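Local coordinates for protein 433aa long hypothetical phosphoribosylglycinamide formyl transferase (Pyrococcus horikoshii, PDB 2DWC) that is an ATP-grasp family protein that binds adenosine-5'-diphosphate in its ATP-grasp domain, at residues 157-162 against 199-204. Residues are numbered along the deposited sequence; the frame is centred on the assembly and turned at random.
Sequences YPCHTK and IIVEEH. With ADP (adenosine-5'-diphosphate), chain H.
K162 meets E202 over the face of the sheet that receives ADP, the two side chains crossing at about a right angle. The lysine, extended beyond CG, brings NZ to 3.0 Å from E202 OE1 in a salt bridge whose hydrogen bond is weak; the same ammonium donates to ADP N7 (2.9 Å) and O2A, so it links adenine, phosphate and carboxylate. The other carboxylate oxygen of E202, OE2, accepts a hydrogen bond from ADP N6 at 3.1 Å and is also bonded to S137 OG, which helps fix the carboxylate's rotation. E203 O accepts from N6 as well, and the two acceptors together satisfy the exocyclic amine. In H160, CG stands beside the backbone N (chi1 -61°), which turns one face of the imidazole against the adenine, with ADP C5 3.7 Å above the plane over the ring centre. The rim of that ring reaches H204: NE2 of H160 and ND1 of H204 share a hydrogen bond of 2.8 Å, the planes turned by 25° and neither ring over the other. Beneath, H160 pairs with E202 through two nearly straight backbone bonds; K162 and I200 form the next hydrogen-bonded pair, one of its two bonds more bent, at 153°. On the opposite face, C159 SG touches V201 CG1 at 3.9 Å, with T161 alongside V201. Near the cis-proline P158, a water bridges P158 O and H204 N. The two strands are the central pair of a four-stranded antiparallel sheet, flanked by 173-175 beyond 159-163 and by 139-142 beyond 199-203; helices 145-155 and 181-185 pack on the face away from the nucleotide.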
loop_
_atom_site.group_PDB
_atom_site.type_symbol
_atom_site.label_atom_id
_atom_site.label_comp_id
_atom_site.label_asym_id
_atom_site.label_seq_id
_atom_site.Cartn_x
_atom_site.Cartn_y
_atom_site.Cartn_z
ATOM N N TYR B 157 44.538 10.410 -13.261
ATOM C CA TYR B 157 43.429 11.349 -13.216
ATOM C C TYR B 157 42.514 11.145 -14.420
ATOM O O TYR B 157 42.947 10.647 -15.457
ATOM C CB TYR B 157 43.939 12.797 -13.183
ATOM C CG TYR B 157 44.963 13.079 -12.097
ATOM C CD1 TYR B 157 46.333 12.910 -12.341
ATOM C CD2 TYR B 157 44.570 13.527 -10.835
ATOM C CE1 TYR B 157 47.284 13.186 -11.348
ATOM C CE2 TYR B 157 45.506 13.804 -9.838
ATOM C CZ TYR B 157 46.865 13.634 -10.101
ATOM O OH TYR B 157 47.800 13.912 -9.124
ATOM N N PRO B 158 41.220 11.474 -14.275
ATOM C CA PRO B 158 40.596 12.005 -13.061
ATOM C C PRO B 158 40.337 10.824 -12.123
ATOM O O PRO B 158 40.100 9.713 -12.585
ATOM C CB PRO B 158 39.272 12.601 -13.566
ATOM C CG PRO B 158 39.457 12.721 -15.030
ATOM C CD PRO B 158 40.265 11.512 -15.388
ATOM N N CYS B 159 40.390 11.062 -10.819
ATOM C CA CYS B 159 40.121 9.997 -9.858
ATOM C C CYS B 159 39.148 10.498 -8.790
ATOM O O CYS B 159 38.939 11.703 -8.634
ATOM C CB CYS B 159 41.423 9.482 -9.219
ATOM S SG CYS B 159 42.447 10.758 -8.422
ATOM N N HIS B 160 38.530 9.562 -8.078
ATOM C CA HIS B 160 37.571 9.901 -7.028
ATOM C C HIS B 160 38.181 9.663 -5.649
ATOM O O HIS B 160 38.690 8.577 -5.391
ATOM C CB HIS B 160 36.322 9.012 -7.151
ATOM C CG HIS B 160 35.595 9.174 -8.445
ATOM N ND1 HIS B 160 34.524 10.030 -8.593
ATOM C CD2 HIS B 160 35.800 8.614 -9.661
ATOM C CE1 HIS B 160 34.100 9.988 -9.844
ATOM N NE2 HIS B 160 34.857 9.137 -10.512
ATOM N N THR B 161 38.108 10.654 -4.770
ATOM C CA THR B 161 38.620 10.486 -3.408
ATOM C C THR B 161 37.402 10.491 -2.485
ATOM O O THR B 161 36.534 11.348 -2.609
ATOM C CB THR B 161 39.551 11.645 -2.970
ATOM O OG1 THR B 161 38.848 12.887 -3.055
ATOM C CG2 THR B 161 40.783 11.709 -3.861
ATOM N N LYS B 162 37.349 9.545 -1.559
ATOM C CA LYS B 162 36.209 9.457 -0.645
ATOM C C LYS B 162 36.663 9.189 0.776
ATOM O O LYS B 162 37.549 8.363 1.017
ATOM C CB LYS B 162 35.259 8.329 -1.087
ATOM C CG LYS B 162 34.910 8.321 -2.574
ATOM C CD LYS B 162 34.195 7.016 -2.992
ATOM C CE LYS B 162 33.995 6.932 -4.519
ATOM N NZ LYS B 162 33.245 5.689 -4.909
ATOM N N ILE B 199 41.327 7.847 3.459
ATOM C CA ILE B 199 40.653 8.126 2.198
ATOM C C ILE B 199 40.847 6.982 1.213
ATOM O O ILE B 199 41.884 6.302 1.248
ATOM C CB ILE B 199 41.222 9.423 1.551
ATOM C CG1 ILE B 199 40.834 10.648 2.388
ATOM C CG2 ILE B 199 40.731 9.558 0.121
ATOM C CD1 ILE B 199 41.420 11.965 1.878
ATOM N N ILE B 200 39.842 6.733 0.366
ATOM C CA ILE B 200 39.998 5.710 -0.657
ATOM C C ILE B 200 40.029 6.499 -1.958
ATOM O O ILE B 200 39.233 7.421 -2.166
ATOM C CB ILE B 200 38.842 4.641 -0.680
ATOM C CG1 ILE B 200 39.089 3.655 -1.823
ATOM C CG2 ILE B 200 37.481 5.316 -0.824
ATOM C CD1 ILE B 200 38.101 2.495 -1.913
ATOM N N VAL B 201 41.002 6.175 -2.802
ATOM C CA VAL B 201 41.170 6.839 -4.083
ATOM C C VAL B 201 40.840 5.822 -5.159
ATOM O O VAL B 201 41.463 4.757 -5.215
ATOM C CB VAL B 201 42.645 7.313 -4.285
ATOM C CG1 VAL B 201 42.777 7.997 -5.642
ATOM C CG2 VAL B 201 43.038 8.280 -3.168
ATOM N N GLU B 202 39.878 6.145 -6.025
ATOM C CA GLU B 202 39.466 5.202 -7.062
ATOM C C GLU B 202 39.599 5.723 -8.481
ATOM O O GLU B 202 39.399 6.910 -8.730
ATOM C CB GLU B 202 37.978 4.828 -6.887
ATOM C CG GLU B 202 37.594 4.324 -5.512
ATOM C CD GLU B 202 36.090 4.003 -5.419
ATOM O OE1 GLU B 202 35.577 3.861 -4.296
ATOM O OE2 GLU B 202 35.436 3.892 -6.478
ATOM N N GLU B 203 39.851 4.811 -9.418
ATOM C CA GLU B 203 39.897 5.216 -10.820
ATOM C C GLU B 203 38.481 5.604 -11.275
ATOM O O GLU B 203 37.479 5.087 -10.753
ATOM C CB GLU B 203 40.401 4.078 -11.704
ATOM C CG GLU B 203 39.626 2.815 -11.545
ATOM C CD GLU B 203 39.703 1.923 -12.761
ATOM O OE1 GLU B 203 39.462 0.720 -12.602
ATOM O OE2 GLU B 203 39.991 2.416 -13.875
ATOM N N HIS B 204 38.389 6.514 -12.240
ATOM C CA HIS B 204 37.090 6.929 -12.747
ATOM C C HIS B 204 36.552 5.897 -13.723
ATOM O O HIS B 204 37.226 5.533 -14.687
ATOM C CB HIS B 204 37.185 8.282 -13.453
ATOM C CG HIS B 204 35.889 8.734 -14.052
ATOM N ND1 HIS B 204 34.806 9.105 -13.284
ATOM C CD2 HIS B 204 35.495 8.854 -15.342
ATOM C CE1 HIS B 204 33.799 9.435 -14.074
ATOM N NE2 HIS B 204 34.191 9.291 -15.328
HETATM P PB ADP H . 27.905 7.536 -1.713
HETATM O O1B ADP H . 27.028 6.618 -0.953
HETATM O O2B ADP H . 27.320 8.636 -2.735
HETATM O O3B ADP H . 29.402 7.875 -1.230
HETATM P PA ADP H . 29.695 6.825 -3.752
HETATM O O1A ADP H . 30.507 7.934 -3.204
HETATM O O2A ADP H . 30.526 5.448 -3.768
HETATM O O3A ADP H . 28.373 6.532 -2.881
HETATM O "O5'" ADP H . 29.217 7.116 -5.258
HETATM C "C5'" ADP H . 28.432 8.273 -5.557
HETATM C "C4'" ADP H . 28.443 8.498 -7.068
HETATM O "O4'" ADP H . 29.702 9.012 -7.532
HETATM C "C3'" ADP H . 28.285 7.154 -7.778
HETATM O "O3'" ADP H . 26.900 6.798 -7.799
HETATM C "C2'" ADP H . 28.730 7.600 -9.168
HETATM O "O2'" ADP H . 27.742 8.469 -9.726
HETATM C "C1'" ADP H . 29.980 8.405 -8.808
HETATM N N9 ADP H . 31.152 7.517 -8.629
HETATM C C8 ADP H . 31.602 7.022 -7.481
HETATM N N7 ADP H . 32.691 6.285 -7.709
HETATM C C5 ADP H . 32.935 6.317 -9.010
HETATM C C6 ADP H . 33.904 5.745 -9.833
HETATM N N6 ADP H . 34.885 5.017 -9.311
HETATM N N1 ADP H . 33.847 5.971 -11.153
HETATM C C2 ADP H . 32.898 6.724 -11.680
HETATM N N3 ADP H . 31.965 7.285 -10.929
HETATM C C4 ADP H . 31.956 7.102 -9.605
HETATM O O HOH W 1 40.952 7.421 -13.481
#